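PDB 3TTG: putative aminomethyltransferase from Leptospirillum rubarum, which probably acts as a folate-binding aminomethyltransferase related to the glycine cleavage T-protein, although its own substrate and reaction remain to be established. Local coordinates for residues S64-I67 / L68-D71; V113-L116 / K117-F121; L215-E218 / S219-L222; G262-P265 / V266-K270. All coordinates share one frame; numbering follows the deposited sequence.

Followed from the N terminus, the four contacts come in series; none nests in or crosses another, and each ties together neighbours within a single turn or two of chain. Interaction 1 shapes the loop from helix 55-60 to strand 75-81, interaction 2 finishes helix 109-118, interaction 3 starts helix 218-227 just beyond strand 214-215, and interaction 4 opens helix 263-271, which leads to strand 277-284. Interactions 1 and 4 come within about 6 Å at their nearest atoms without touching, and K257 bonds to both, its NZ to Q65 O and its O to Q263 NE2. Interaction 3 lies across the chain's centre from the other three.

Interaction 1 (S64-I67 / L68-D71); sequences SQDI and LKQD
A side-chain-to-main-chain hydrogen bond, K69 N to D66 OD1, closes a local turn in the surface loop from helix 55-60 to strand 75-81 of the folate-binding domain. The carboxylate reaches forward to the amide three residues on: with CG anti to the backbone N (chi1 -172°), D66 OD1 accepts K69 N at 3.2 Å. The N-H points almost straight at the oxygen, at 171°, but reaches it from above the carboxylate plane. OD1 is also bonded to Q60 NE2, and I67 N to Q60 OE1, which anchors the turn to the preceding helix. An alanine at D66 would probably leave K69 N and Q60 NE2 without this acceptor, with I67 N keeping the polar tie to Q60. The side chains of D66 and K69 cross at about a right angle. The lysine's inner carbons meet the acid, while its bent chain leads K69 NZ away, to 6.6 Å from D66 OD2. Further along, the amide of Q70 is held by S76 OG, S74 O and C93 O, fastening the far end of the turn to the sheet. Its CB rests 3.5 Å from I67 O, a buried carbonyl oxygen with no hydrogen-bonding partner in the model. On the acid's other branch, D66 OD2 sits 3.5 Å from K69 CG.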
ATOM      1  N   SER A  64       3.266 -14.987   0.110  1.00 24.76           N
ATOM      2  CA  SER A  64       2.335 -15.386   1.178  1.00 25.31           C
ATOM      3  C   SER A  64       0.888 -15.553   0.668  1.00 27.17           C
ATOM      4  O   SER A  64       0.058 -16.179   1.321  1.00 27.37           O
ATOM      5  CB  SER A  64       2.358 -14.398   2.331  1.00 27.71           C
ATOM      6  OG  SER A  64       1.949 -13.117   1.914  1.00 27.96           O
ATOM      7  N   GLN A  65       0.590 -14.974  -0.512  1.00 26.37           N
ATOM      8  CA  GLN A  65      -0.711 -15.032  -1.123  1.00 25.46           C
ATOM      9  C   GLN A  65      -0.846 -16.277  -2.003  1.00 29.36           C
ATOM     10  O   GLN A  65       0.135 -16.808  -2.502  1.00 28.10           O
ATOM     11  CB  GLN A  65      -0.932 -13.755  -1.963  1.00 27.52           C
ATOM     12  CG  GLN A  65      -2.358 -13.597  -2.571  1.00 25.28           C
ATOM     13  CD  GLN A  65      -3.443 -13.644  -1.541  1.00 31.14           C
ATOM     14  OE1 GLN A  65      -4.009 -14.701  -1.234  1.00 28.39           O
ATOM     15  NE2 GLN A  65      -3.738 -12.516  -0.945  1.00 30.86           N
ATOM     16  N   ASP A  66      -2.047 -16.778  -2.116  1.00 25.52           N
ATOM     17  CA  ASP A  66      -2.394 -17.856  -3.034  1.00 27.67           C
ATOM     18  C   ASP A  66      -2.468 -17.277  -4.485  1.00 39.37           C
ATOM     19  O   ASP A  66      -3.436 -16.553  -4.815  1.00 39.95           O
ATOM     20  CB  ASP A  66      -3.727 -18.458  -2.664  1.00 28.97           C
ATOM     21  CG  ASP A  66      -4.028 -19.703  -3.459  1.00 40.44           C
ATOM     22  OD1 ASP A  66      -3.365 -19.917  -4.520  1.00 37.32           O
ATOM     23  OD2 ASP A  66      -4.952 -20.420  -3.077  1.00 48.90           O
ATOM     24  N   ILE A  67      -1.407 -17.514  -5.259  1.00 42.45           N
ATOM     25  CA  ILE A  67      -1.209 -17.079  -6.658  1.00 46.17           C
ATOM     26  C   ILE A  67      -1.901 -18.050  -7.636  1.00 51.69           C
ATOM     27  O   ILE A  67      -2.247 -17.616  -8.705  1.00 51.17           O
ATOM     28  CB  ILE A  67       0.367 -17.013  -6.935  1.00 51.25           C
ATOM     29  CG1 ILE A  67       1.056 -15.997  -6.033  1.00 52.48           C
ATOM     30  CG2 ILE A  67       0.754 -16.770  -8.407  1.00 57.64           C
ATOM     31  CD1 ILE A  67       0.331 -14.696  -5.810  1.00 58.50           C
ATOM     32  N   LEU A  68      -2.024 -19.356  -7.306  1.00 53.36           N
ATOM     33  CA  LEU A  68      -2.610 -20.391  -8.175  1.00 56.10           C
ATOM     34  C   LEU A  68      -4.104 -20.209  -8.387  1.00 63.57           C
ATOM     35  O   LEU A  68      -4.595 -20.401  -9.498  1.00 63.34           O
ATOM     36  CB  LEU A  68      -2.396 -21.810  -7.570  1.00 56.57           C
ATOM     37  CG  LEU A  68      -0.977 -22.266  -7.318  1.00 60.59           C
ATOM     38  CD1 LEU A  68      -0.978 -23.621  -6.569  1.00 61.68           C
ATOM     39  CD2 LEU A  68      -0.199 -22.321  -8.590  1.00 58.16           C
ATOM     40  N   LYS A  69      -4.828 -19.911  -7.311  1.00 64.42           N
ATOM     41  CA  LYS A  69      -6.282 -19.730  -7.363  1.00 66.87           C
ATOM     42  C   LYS A  69      -6.681 -18.475  -8.135  1.00 73.48           C
ATOM     43  O   LYS A  69      -7.798 -18.423  -8.674  1.00 73.82           O
ATOM     44  CB  LYS A  69      -6.906 -19.680  -5.944  1.00 69.48           C
ATOM     45  CG  LYS A  69      -6.826 -18.322  -5.188  1.00 80.84           C
ATOM     46  CD  LYS A  69      -8.208 -17.708  -4.866  1.00 93.52           C
ATOM     47  CE  LYS A  69      -8.956 -17.038  -6.013  1.00 99.33           C
ATOM     48  NZ  LYS A  69      -9.835 -17.958  -6.806  1.00103.09           N
ATOM     49  N   GLN A  70      -5.799 -17.450  -8.136  1.00 70.03           N
ATOM     50  CA  GLN A  70      -6.058 -16.158  -8.776  1.00 69.66           C
ATOM     51  C   GLN A  70      -6.538 -16.307 -10.231  1.00 72.26           C
ATOM     52  O   GLN A  70      -5.913 -17.030 -11.007  1.00 71.26           O
ATOM     53  CB  GLN A  70      -4.793 -15.284  -8.726  1.00 70.87           C
ATOM     54  CG  GLN A  70      -5.106 -13.811  -8.834  1.00 82.24           C
ATOM     55  CD  GLN A  70      -3.864 -12.959  -8.771  1.00 76.54           C
ATOM     56  OE1 GLN A  70      -2.935 -13.213  -8.007  1.00 70.42           O
ATOM     57  NE2 GLN A  70      -3.802 -11.955  -9.604  1.00 57.64           N
ATOM     58  N   ASP A  71      -7.630 -15.592 -10.596  1.00 69.64           N
ATOM     59  CA  ASP A  71      -8.218 -15.623 -11.962  1.00 69.44           C
ATOM     60  C   ASP A  71      -7.398 -14.776 -12.984  1.00 71.55           C
ATOM     61  O   ASP A  71      -6.455 -14.083 -12.606  1.00 71.99           O
ATOM     62  CB  ASP A  71      -9.676 -15.145 -11.960  1.00 72.45           C
ATOM     63  CG  ASP A  71     -10.504 -15.643 -10.783  1.00 93.07           C
ATOM     64  OD1 ASP A  71     -10.268 -15.162  -9.643  1.00 95.76           O
ATOM     65  OD2 ASP A  71     -11.381 -16.514 -10.998  1.00 98.93           O
TER

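Interaction 2 (V113-L116 / K117-F121); sequences VNHL and KKYLF
V113 and K117 are paired one turn apart on helix 109-118, and the backbone bonds that follow change from four-residue to three-residue spacing. K117 N donates to V113 O at 2.9 Å, in the carbonyl plane, and K118 N donates to N114 O at 3.0 Å. K118 N also leans toward H115 O, but that second bond is weak. One residue on, the spacing shortens: Y119 N reaches L116 O at 3.1 Å from above the carbonyl plane, 56° out of it, and L120 N donates to K117 O. Y119 N and L120 N thus each have a bond to the carbonyl three residues back, and the chain leaves through an inverse gamma turn centred on L120.

The extended K117 runs alongside V113 in the same direction, its CE 3.7 Å from V113 CG1, so the aliphatic part of the lysine lies on the valine. On another side of the helix, Y119 turns an edge to the face of H115 in an offset edge-to-face pair, with planes at 62°; Y119 CE2 comes 3.8 Å from H115 CE1. H115 reaches along the helix to this ring because its CG is anti to the backbone N (chi1 -179°).

Y119 also touches I62 and V261 in nearby loops. L116 packs against L59 of helix 55-60, F80 of strand 75-81 and I128 of strand 127-130; H115 also meets F80, while L120 reaches F58 and I128.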
ATOM      1  N   VAL A 113      14.276  -8.432  -7.204  1.00 31.69           N
ATOM      2  CA  VAL A 113      14.685  -9.431  -8.190  1.00 31.82           C
ATOM      3  C   VAL A 113      15.690 -10.406  -7.553  1.00 33.67           C
ATOM      4  O   VAL A 113      15.549 -11.621  -7.733  1.00 30.82           O
ATOM      5  CB  VAL A 113      15.198  -8.740  -9.462  1.00 35.46           C
ATOM      6  CG1 VAL A 113      15.953  -9.708 -10.374  1.00 37.08           C
ATOM      7  CG2 VAL A 113      14.012  -8.141 -10.223  1.00 33.81           C
ATOM      8  N   ASN A 114      16.639  -9.891  -6.751  1.00 31.22           N
ATOM      9  CA  ASN A 114      17.594 -10.737  -6.029  1.00 31.93           C
ATOM     10  C   ASN A 114      16.890 -11.695  -5.059  1.00 31.97           C
ATOM     11  O   ASN A 114      17.334 -12.826  -4.864  1.00 29.57           O
ATOM     12  CB  ASN A 114      18.638  -9.877  -5.261  1.00 32.88           C
ATOM     13  CG  ASN A 114      19.652  -9.182  -6.169  1.00 58.42           C
ATOM     14  OD1 ASN A 114      19.869  -9.571  -7.320  1.00 46.02           O
ATOM     15  ND2 ASN A 114      20.313  -8.149  -5.668  1.00 52.57           N
ATOM     16  N   HIS A 115      15.874 -11.229  -4.404  1.00 30.48           N
ATOM     17  CA  HIS A 115      15.057 -12.080  -3.502  1.00 29.79           C
ATOM     18  C   HIS A 115      14.375 -13.195  -4.264  1.00 33.39           C
ATOM     19  O   HIS A 115      14.540 -14.352  -3.905  1.00 32.12           O
ATOM     20  CB  HIS A 115      14.023 -11.275  -2.762  1.00 28.87           C
ATOM     21  CG  HIS A 115      13.176 -12.094  -1.816  1.00 29.72           C
ATOM     22  ND1 HIS A 115      13.667 -12.526  -0.606  1.00 31.74           N
ATOM     23  CD2 HIS A 115      11.905 -12.555  -1.958  1.00 30.99           C
ATOM     24  CE1 HIS A 115      12.699 -13.255  -0.058  1.00 31.47           C
ATOM     25  NE2 HIS A 115      11.625 -13.309  -0.842  1.00 30.60           N
ATOM     26  N   LEU A 116      13.768 -12.899  -5.396  1.00 30.64           N
ATOM     27  CA  LEU A 116      13.205 -13.995  -6.218  1.00 29.82           C
ATOM     28  C   LEU A 116      14.283 -14.986  -6.686  1.00 33.36           C
ATOM     29  O   LEU A 116      14.059 -16.200  -6.666  1.00 33.81           O
ATOM     30  CB  LEU A 116      12.521 -13.416  -7.450  1.00 30.52           C
ATOM     31  CG  LEU A 116      11.302 -12.484  -7.236  1.00 34.04           C
ATOM     32  CD1 LEU A 116      10.680 -12.122  -8.580  1.00 34.13           C
ATOM     33  CD2 LEU A 116      10.267 -13.098  -6.431  1.00 38.06           C
ATOM     34  N   LYS A 117      15.473 -14.479  -7.119  1.00 31.79           N
ATOM     35  CA  LYS A 117      16.530 -15.338  -7.655  1.00 32.85           C
ATOM     36  C   LYS A 117      17.126 -16.200  -6.582  1.00 34.33           C
ATOM     37  O   LYS A 117      17.525 -17.299  -6.882  1.00 33.47           O
ATOM     38  CB  LYS A 117      17.629 -14.520  -8.365  1.00 35.10           C
ATOM     39  CG  LYS A 117      17.117 -13.962  -9.662  1.00 37.87           C
ATOM     40  CD  LYS A 117      18.150 -13.186 -10.373  1.00 46.12           C
ATOM     41  CE  LYS A 117      17.624 -12.744 -11.723  1.00 44.99           C
ATOM     42  NZ  LYS A 117      18.617 -11.919 -12.481  1.00 54.88           N
ATOM     43  N   LYS A 118      17.102 -15.768  -5.336  1.00 34.45           N
ATOM     44  CA  LYS A 118      17.516 -16.583  -4.180  1.00 36.98           C
ATOM     45  C   LYS A 118      16.776 -17.943  -4.148  1.00 38.17           C
ATOM     46  O   LYS A 118      17.340 -18.944  -3.708  1.00 36.20           O
ATOM     47  CB  LYS A 118      17.183 -15.797  -2.895  1.00 39.23           C
ATOM     48  CG  LYS A 118      17.693 -16.370  -1.617  1.00 49.81           C
ATOM     49  CD  LYS A 118      17.295 -15.490  -0.474  1.00 43.73           C
ATOM     50  CE  LYS A 118      17.554 -16.171   0.842  1.00 51.64           C
ATOM     51  NZ  LYS A 118      17.323 -15.258   1.984  1.00 60.79           N
ATOM     52  N   TYR A 119      15.491 -17.950  -4.588  1.00 33.19           N
ATOM     53  CA  TYR A 119      14.641 -19.141  -4.587  1.00 32.34           C
ATOM     54  C   TYR A 119      14.477 -19.773  -5.949  1.00 36.12           C
ATOM     55  O   TYR A 119      13.751 -20.757  -6.084  1.00 35.68           O
ATOM     56  CB  TYR A 119      13.261 -18.764  -3.984  1.00 31.17           C
ATOM     57  CG  TYR A 119      13.407 -18.481  -2.515  1.00 31.48           C
ATOM     58  CD1 TYR A 119      13.288 -19.503  -1.577  1.00 31.71           C
ATOM     59  CD2 TYR A 119      13.500 -17.171  -2.042  1.00 32.06           C
ATOM     60  CE1 TYR A 119      13.362 -19.243  -0.222  1.00 30.51           C
ATOM     61  CE2 TYR A 119      13.594 -16.904  -0.671  1.00 31.99           C
ATOM     62  CZ  TYR A 119      13.611 -17.951   0.224  1.00 36.33           C
ATOM     63  OH  TYR A 119      13.729 -17.721   1.572  1.00 36.92           O
ATOM     64  N   LEU A 120      15.165 -19.264  -6.957  1.00 35.91           N
ATOM     65  CA  LEU A 120      15.108 -19.794  -8.305  1.00 38.17           C
ATOM     66  C   LEU A 120      16.227 -20.860  -8.351  1.00 43.42           C
ATOM     67  O   LEU A 120      17.381 -20.557  -8.625  1.00 42.49           O
ATOM     68  CB  LEU A 120      15.304 -18.623  -9.308  1.00 39.31           C
ATOM     69  CG  LEU A 120      15.071 -18.906 -10.804  1.00 49.27           C
ATOM     70  CD1 LEU A 120      13.807 -19.695 -11.019  1.00 51.32           C
ATOM     71  CD2 LEU A 120      14.899 -17.578 -11.590  1.00 50.61           C
ATOM     72  N   PHE A 121      15.887 -22.088  -8.004  1.00 37.92           N
ATOM     73  CA  PHE A 121      16.884 -23.144  -7.845  1.00 39.51           C
ATOM     74  C   PHE A 121      17.221 -23.841  -9.185  1.00 49.06           C
ATOM     75  O   PHE A 121      16.530 -23.685 -10.198  1.00 48.43           O
ATOM     76  CB  PHE A 121      16.402 -24.170  -6.813  1.00 39.07           C
ATOM     77  CG  PHE A 121      16.036 -23.602  -5.464  1.00 39.67           C
ATOM     78  CD1 PHE A 121      16.903 -22.737  -4.792  1.00 41.87           C
ATOM     79  CD2 PHE A 121      14.825 -23.926  -4.857  1.00 37.64           C
ATOM     80  CE1 PHE A 121      16.567 -22.222  -3.536  1.00 41.05           C
ATOM     81  CE2 PHE A 121      14.489 -23.392  -3.619  1.00 38.99           C
ATOM     82  CZ  PHE A 121      15.365 -22.558  -2.953  1.00 38.16           C
TER

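Interaction 3 (L215-E218 / S219-L222); sequences LLDE and SSYL
D217 caps the N terminus of helix 218-227 by accepting S220 N on its carboxylate, just after the chain leaves strand 214-215. OD1 lies 2.9 Å from S220 N and is met nearly along its own C-O bond, with an N-H angle of 160°. The side chain can fold back to this amide because CG stands between the backbone N and the carbonyl carbon (chi1 71°). The main chain of the same residue starts the helical ladder, D217 O taking Y221 N at 2.9 Å, and L222 N continues it by bonding to E218 O.

The tight part is the inner side. L216 is buried there, its CD2 3.8 Å from S220 CB, while its CB faces the CB of Y221 at 4.3 Å and its CD1 comes to the edge of the tyrosine ring, near the ring plane. This ring turns away toward the sheet, where it stacks with F39 and its hydroxyl bonds to R139. S220, also buried, has its OG bonded to D28. The stack with F39 and the bond to R139 join the start of the helix to strands 37-39 and 135-141.

The outer side is looser. D217, E218 and S219 are exposed, and the extended E218 chain leads its carboxylate away from the turn. S219 OG lies 3.2 Å from D217 OD1, a spacing that adds a polar neighbour to the capping oxygen.

An acid at the N-cap, held in a capping bond, and another at the first helical residue would probably be favoured by the partial positive charge at the helix's N-terminal end.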
ATOM      1  N   LEU A 215      -4.769  17.704  -9.208  1.00 41.58           N
ATOM      2  CA  LEU A 215      -3.421  17.209  -9.386  1.00 41.33           C
ATOM      3  C   LEU A 215      -2.750  17.295  -8.020  1.00 42.54           C
ATOM      4  O   LEU A 215      -2.537  18.381  -7.473  1.00 41.53           O
ATOM      5  CB  LEU A 215      -2.688  18.015 -10.451  1.00 43.08           C
ATOM      6  CG  LEU A 215      -1.290  17.549 -10.837  1.00 48.12           C
ATOM      7  CD1 LEU A 215      -1.274  16.112 -11.325  1.00 49.16           C
ATOM      8  CD2 LEU A 215      -0.695  18.452 -11.920  1.00 50.89           C
ATOM      9  N   LEU A 216      -2.468  16.153  -7.444  1.00 35.40           N
ATOM     10  CA  LEU A 216      -1.841  16.066  -6.116  1.00 34.19           C
ATOM     11  C   LEU A 216      -0.313  16.131  -6.240  1.00 43.29           C
ATOM     12  O   LEU A 216       0.268  15.557  -7.157  1.00 45.59           O
ATOM     13  CB  LEU A 216      -2.250  14.751  -5.461  1.00 33.06           C
ATOM     14  CG  LEU A 216      -3.757  14.539  -5.134  1.00 38.38           C
ATOM     15  CD1 LEU A 216      -4.032  13.091  -4.713  1.00 37.18           C
ATOM     16  CD2 LEU A 216      -4.220  15.461  -4.025  1.00 40.14           C
ATOM     17  N   ASP A 217       0.326  16.818  -5.332  1.00 38.38           N
ATOM     18  CA  ASP A 217       1.773  16.799  -5.204  1.00 36.65           C
ATOM     19  C   ASP A 217       2.089  15.643  -4.204  1.00 37.71           C
ATOM     20  O   ASP A 217       1.158  15.049  -3.625  1.00 35.68           O
ATOM     21  CB  ASP A 217       2.316  18.215  -4.784  1.00 38.37           C
ATOM     22  CG  ASP A 217       2.029  18.677  -3.375  1.00 48.22           C
ATOM     23  OD1 ASP A 217       1.328  17.931  -2.619  1.00 45.31           O
ATOM     24  OD2 ASP A 217       2.363  19.836  -3.063  1.00 60.22           O
ATOM     25  N   GLU A 218       3.367  15.330  -3.977  1.00 34.26           N
ATOM     26  CA  GLU A 218       3.768  14.230  -3.079  1.00 35.06           C
ATOM     27  C   GLU A 218       3.187  14.381  -1.665  1.00 39.95           C
ATOM     28  O   GLU A 218       2.638  13.404  -1.165  1.00 37.03           O
ATOM     29  CB  GLU A 218       5.314  14.091  -3.039  1.00 37.14           C
ATOM     30  CG  GLU A 218       5.824  13.077  -2.027  1.00 52.30           C
ATOM     31  CD  GLU A 218       7.323  12.819  -2.087  1.00 79.08           C
ATOM     32  OE1 GLU A 218       8.049  13.660  -2.669  1.00 71.29           O
ATOM     33  OE2 GLU A 218       7.772  11.778  -1.546  1.00 68.78           O
ATOM     34  N   SER A 219       3.239  15.584  -1.045  1.00 37.88           N
ATOM     35  CA  SER A 219       2.722  15.774   0.330  1.00 37.12           C
ATOM     36  C   SER A 219       1.193  15.586   0.419  1.00 36.56           C
ATOM     37  O   SER A 219       0.702  15.028   1.408  1.00 35.57           O
ATOM     38  CB  SER A 219       3.145  17.135   0.916  1.00 40.52           C
ATOM     39  OG  SER A 219       2.416  18.244   0.418  1.00 49.59           O
ATOM     40  N   SER A 220       0.440  16.051  -0.581  1.00 34.25           N
ATOM     41  CA  SER A 220      -1.021  15.881  -0.583  1.00 34.01           C
ATOM     42  C   SER A 220      -1.393  14.431  -0.912  1.00 32.20           C
ATOM     43  O   SER A 220      -2.334  13.908  -0.340  1.00 29.57           O
ATOM     44  CB  SER A 220      -1.698  16.844  -1.555  1.00 37.00           C
ATOM     45  OG  SER A 220      -1.579  18.172  -1.070  1.00 43.16           O
ATOM     46  N   TYR A 221      -0.687  13.791  -1.838  1.00 31.11           N
ATOM     47  CA  TYR A 221      -0.895  12.358  -2.118  1.00 29.81           C
ATOM     48  C   TYR A 221      -0.691  11.510  -0.809  1.00 32.48           C
ATOM     49  O   TYR A 221      -1.561  10.725  -0.420  1.00 29.72           O
ATOM     50  CB  TYR A 221       0.040  11.903  -3.232  1.00 30.17           C
ATOM     51  CG  TYR A 221      -0.049  10.399  -3.488  1.00 31.18           C
ATOM     52  CD1 TYR A 221      -1.214   9.823  -4.007  1.00 33.30           C
ATOM     53  CD2 TYR A 221       0.982   9.549  -3.114  1.00 31.62           C
ATOM     54  CE1 TYR A 221      -1.308   8.449  -4.221  1.00 32.77           C
ATOM     55  CE2 TYR A 221       0.901   8.178  -3.326  1.00 31.82           C
ATOM     56  CZ  TYR A 221      -0.244   7.635  -3.881  1.00 33.61           C
ATOM     57  OH  TYR A 221      -0.255   6.296  -4.127  1.00 32.08           O
ATOM     58  N   LEU A 222       0.403  11.733  -0.104  1.00 32.12           N
ATOM     59  CA  LEU A 222       0.676  11.051   1.167  1.00 31.27           C
ATOM     60  C   LEU A 222      -0.371  11.386   2.254  1.00 31.70           C
ATOM     61  O   LEU A 222      -0.730  10.484   3.006  1.00 28.87           O
ATOM     62  CB  LEU A 222       2.095  11.341   1.697  1.00 33.84           C
ATOM     63  CG  LEU A 222       3.059  10.199   1.629  1.00 48.31           C
ATOM     64  CD1 LEU A 222       2.640   9.068   2.639  1.00 51.19           C
ATOM     65  CD2 LEU A 222       3.142   9.586   0.198  1.00 55.70           C
TER

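Interaction 4 (G262-P265 / V266-K270); sequences GQEP and VTRLK
E264 and R268 form a two-pronged i to i+4 salt bridge on helix 263-271, which follows G262 at the N-cap and leads on to strand 277-284 of the C-terminal antiparallel sheet. The guanidinium grips the carboxylate side-on: R268 NE meets OE2 of E264 at 2.9 Å and R268 NH2 meets E264 OE1 at 3.0 Å. Both oxygens are approached on their syn sides and lie close to the guanidinium plane, although the two flat groups are turned 30° against each other. E264 bends at chi2 (-82°) to bring its acid along the helix to the arginine, and the double grip restrains the rotation of both groups.

The next polar knot is T267. Its OG1 donates to Q263 O at 2.9 Å, and its backbone N donates to the same oxygen, the two reaching it from opposite faces of the carbonyl plane. OG1 can turn back to the preceding turn because it is anti to the carbonyl carbon (chi1 -54°). A valine in its place would probably cost Q263 O the hydroxyl donor on one face of its carbonyl, leaving the bond from T267 N. Alongside T267, the extended Q263 chain runs the same way, its amide NE2 taken by K257 O.

Packing comes last. P265 lies over one face of the R268 guanidinium, its CA 3.7 Å from NH2 of R268. V266 is buried against A85, V253, Y255 and Y260, and at the foot of the helix its CG2 sits 3.3 Å from G262 O, the oxygen that also accepts V266 N.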
ATOM      1  N   GLY A 262       7.928 -18.620   5.450  1.00 29.76           N
ATOM      2  CA  GLY A 262       7.265 -17.921   6.535  1.00 29.99           C
ATOM      3  C   GLY A 262       5.898 -18.458   6.935  1.00 32.75           C
ATOM      4  O   GLY A 262       5.297 -17.963   7.907  1.00 29.44           O
ATOM      5  N   GLN A 263       5.415 -19.518   6.261  1.00 28.86           N
ATOM      6  CA  GLN A 263       4.052 -20.003   6.516  1.00 28.20           C
ATOM      7  C   GLN A 263       3.817 -20.469   7.957  1.00 32.14           C
ATOM      8  O   GLN A 263       2.749 -20.193   8.516  1.00 31.59           O
ATOM      9  CB  GLN A 263       3.670 -21.150   5.564  1.00 28.97           C
ATOM     10  CG  GLN A 263       2.260 -21.709   5.814  1.00 30.01           C
ATOM     11  CD  GLN A 263       1.856 -22.734   4.820  1.00 37.85           C
ATOM     12  OE1 GLN A 263       2.630 -23.637   4.481  1.00 32.08           O
ATOM     13  NE2 GLN A 263       0.640 -22.636   4.311  1.00 34.43           N
ATOM     14  N   GLU A 264       4.703 -21.276   8.501  1.00 29.48           N
ATOM     15  CA  GLU A 264       4.465 -21.831   9.836  1.00 31.60           C
ATOM     16  C   GLU A 264       4.386 -20.741  10.892  1.00 32.81           C
ATOM     17  O   GLU A 264       3.426 -20.783  11.635  1.00 32.74           O
ATOM     18  CB  GLU A 264       5.437 -22.953  10.207  1.00 33.08           C
ATOM     19  CG  GLU A 264       5.064 -23.653  11.514  1.00 36.42           C
ATOM     20  CD  GLU A 264       5.491 -22.976  12.805  1.00 44.86           C
ATOM     21  OE1 GLU A 264       6.497 -22.229  12.798  1.00 39.77           O
ATOM     22  OE2 GLU A 264       4.842 -23.236  13.843  1.00 38.20           O
ATOM     23  N   PRO A 265       5.288 -19.758  10.970  1.00 31.74           N
ATOM     24  CA  PRO A 265       5.150 -18.694  11.991  1.00 33.36           C
ATOM     25  C   PRO A 265       3.930 -17.794  11.761  1.00 33.56           C
ATOM     26  O   PRO A 265       3.279 -17.425  12.716  1.00 30.93           O
ATOM     27  CB  PRO A 265       6.480 -17.915  11.832  1.00 35.91           C
ATOM     28  CG  PRO A 265       7.413 -18.895  11.257  1.00 38.53           C
ATOM     29  CD  PRO A 265       6.585 -19.643  10.290  1.00 33.44           C
ATOM     30  N   VAL A 266       3.563 -17.517  10.485  1.00 31.62           N
ATOM     31  CA  VAL A 266       2.355 -16.768  10.119  1.00 31.14           C
ATOM     32  C   VAL A 266       1.128 -17.470  10.685  1.00 32.86           C
ATOM     33  O   VAL A 266       0.261 -16.848  11.311  1.00 30.44           O
ATOM     34  CB  VAL A 266       2.225 -16.668   8.570  1.00 36.53           C
ATOM     35  CG1 VAL A 266       0.794 -16.472   8.093  1.00 38.75           C
ATOM     36  CG2 VAL A 266       3.082 -15.583   8.062  1.00 36.19           C
ATOM     37  N   THR A 267       1.093 -18.808  10.503  1.00 31.83           N
ATOM     38  CA  THR A 267      -0.059 -19.607  10.893  1.00 31.62           C
ATOM     39  C   THR A 267      -0.123 -19.771  12.381  1.00 34.95           C
ATOM     40  O   THR A 267      -1.213 -19.656  12.963  1.00 36.90           O
ATOM     41  CB  THR A 267      -0.102 -20.957  10.152  1.00 37.66           C
ATOM     42  OG1 THR A 267      -0.045 -20.711   8.743  1.00 39.27           O
ATOM     43  CG2 THR A 267      -1.376 -21.689  10.433  1.00 33.94           C
ATOM     44  N   ARG A 268       1.000 -20.042  13.010  1.00 33.34           N
ATOM     45  CA  ARG A 268       1.064 -20.145  14.470  1.00 34.10           C
ATOM     46  C   ARG A 268       0.590 -18.831  15.155  1.00 37.02           C
ATOM     47  O   ARG A 268      -0.183 -18.905  16.107  1.00 35.61           O
ATOM     48  CB  ARG A 268       2.492 -20.507  14.908  1.00 37.83           C
ATOM     49  CG  ARG A 268       2.625 -20.691  16.399  1.00 43.17           C
ATOM     50  CD  ARG A 268       3.885 -21.398  16.832  1.00 52.12           C
ATOM     51  NE  ARG A 268       4.995 -21.201  15.898  1.00 57.50           N
ATOM     52  CZ  ARG A 268       5.849 -20.176  15.879  1.00 73.73           C
ATOM     53  NH1 ARG A 268       5.743 -19.190  16.766  1.00 62.27           N
ATOM     54  NH2 ARG A 268       6.826 -20.135  14.973  1.00 51.57           N
ATOM     55  N   LEU A 269       1.086 -17.672  14.715  1.00 35.58           N
ATOM     56  CA  LEU A 269       0.668 -16.364  15.245  1.00 37.66           C
ATOM     57  C   LEU A 269      -0.874 -16.253  15.193  1.00 43.61           C
ATOM     58  O   LEU A 269      -1.514 -15.929  16.181  1.00 43.73           O
ATOM     59  CB  LEU A 269       1.309 -15.201  14.469  1.00 38.17           C
ATOM     60  CG  LEU A 269       0.822 -13.795  14.886  1.00 46.18           C
ATOM     61  CD1 LEU A 269       1.078 -13.530  16.387  1.00 49.15           C
ATOM     62  CD2 LEU A 269       1.426 -12.710  14.011  1.00 49.45           C
ATOM     63  N   LYS A 270      -1.450 -16.628  14.058  1.00 38.68           N
ATOM     64  CA  LYS A 270      -2.877 -16.565  13.827  1.00 36.80           C
ATOM     65  C   LYS A 270      -3.690 -17.476  14.756  1.00 44.67           C
ATOM     66  O   LYS A 270      -4.580 -16.971  15.397  1.00 45.54           O
ATOM     67  CB  LYS A 270      -3.152 -16.926  12.367  1.00 36.18           C
ATOM     68  CG  LYS A 270      -4.610 -17.039  11.986  1.00 41.38           C
ATOM     69  CD  LYS A 270      -5.272 -15.688  12.009  1.00 52.05           C
ATOM     70  CE  LYS A 270      -6.556 -15.800  11.261  1.00 50.09           C
ATOM     71  NZ  LYS A 270      -7.389 -14.607  11.443  1.00 49.90           N
TER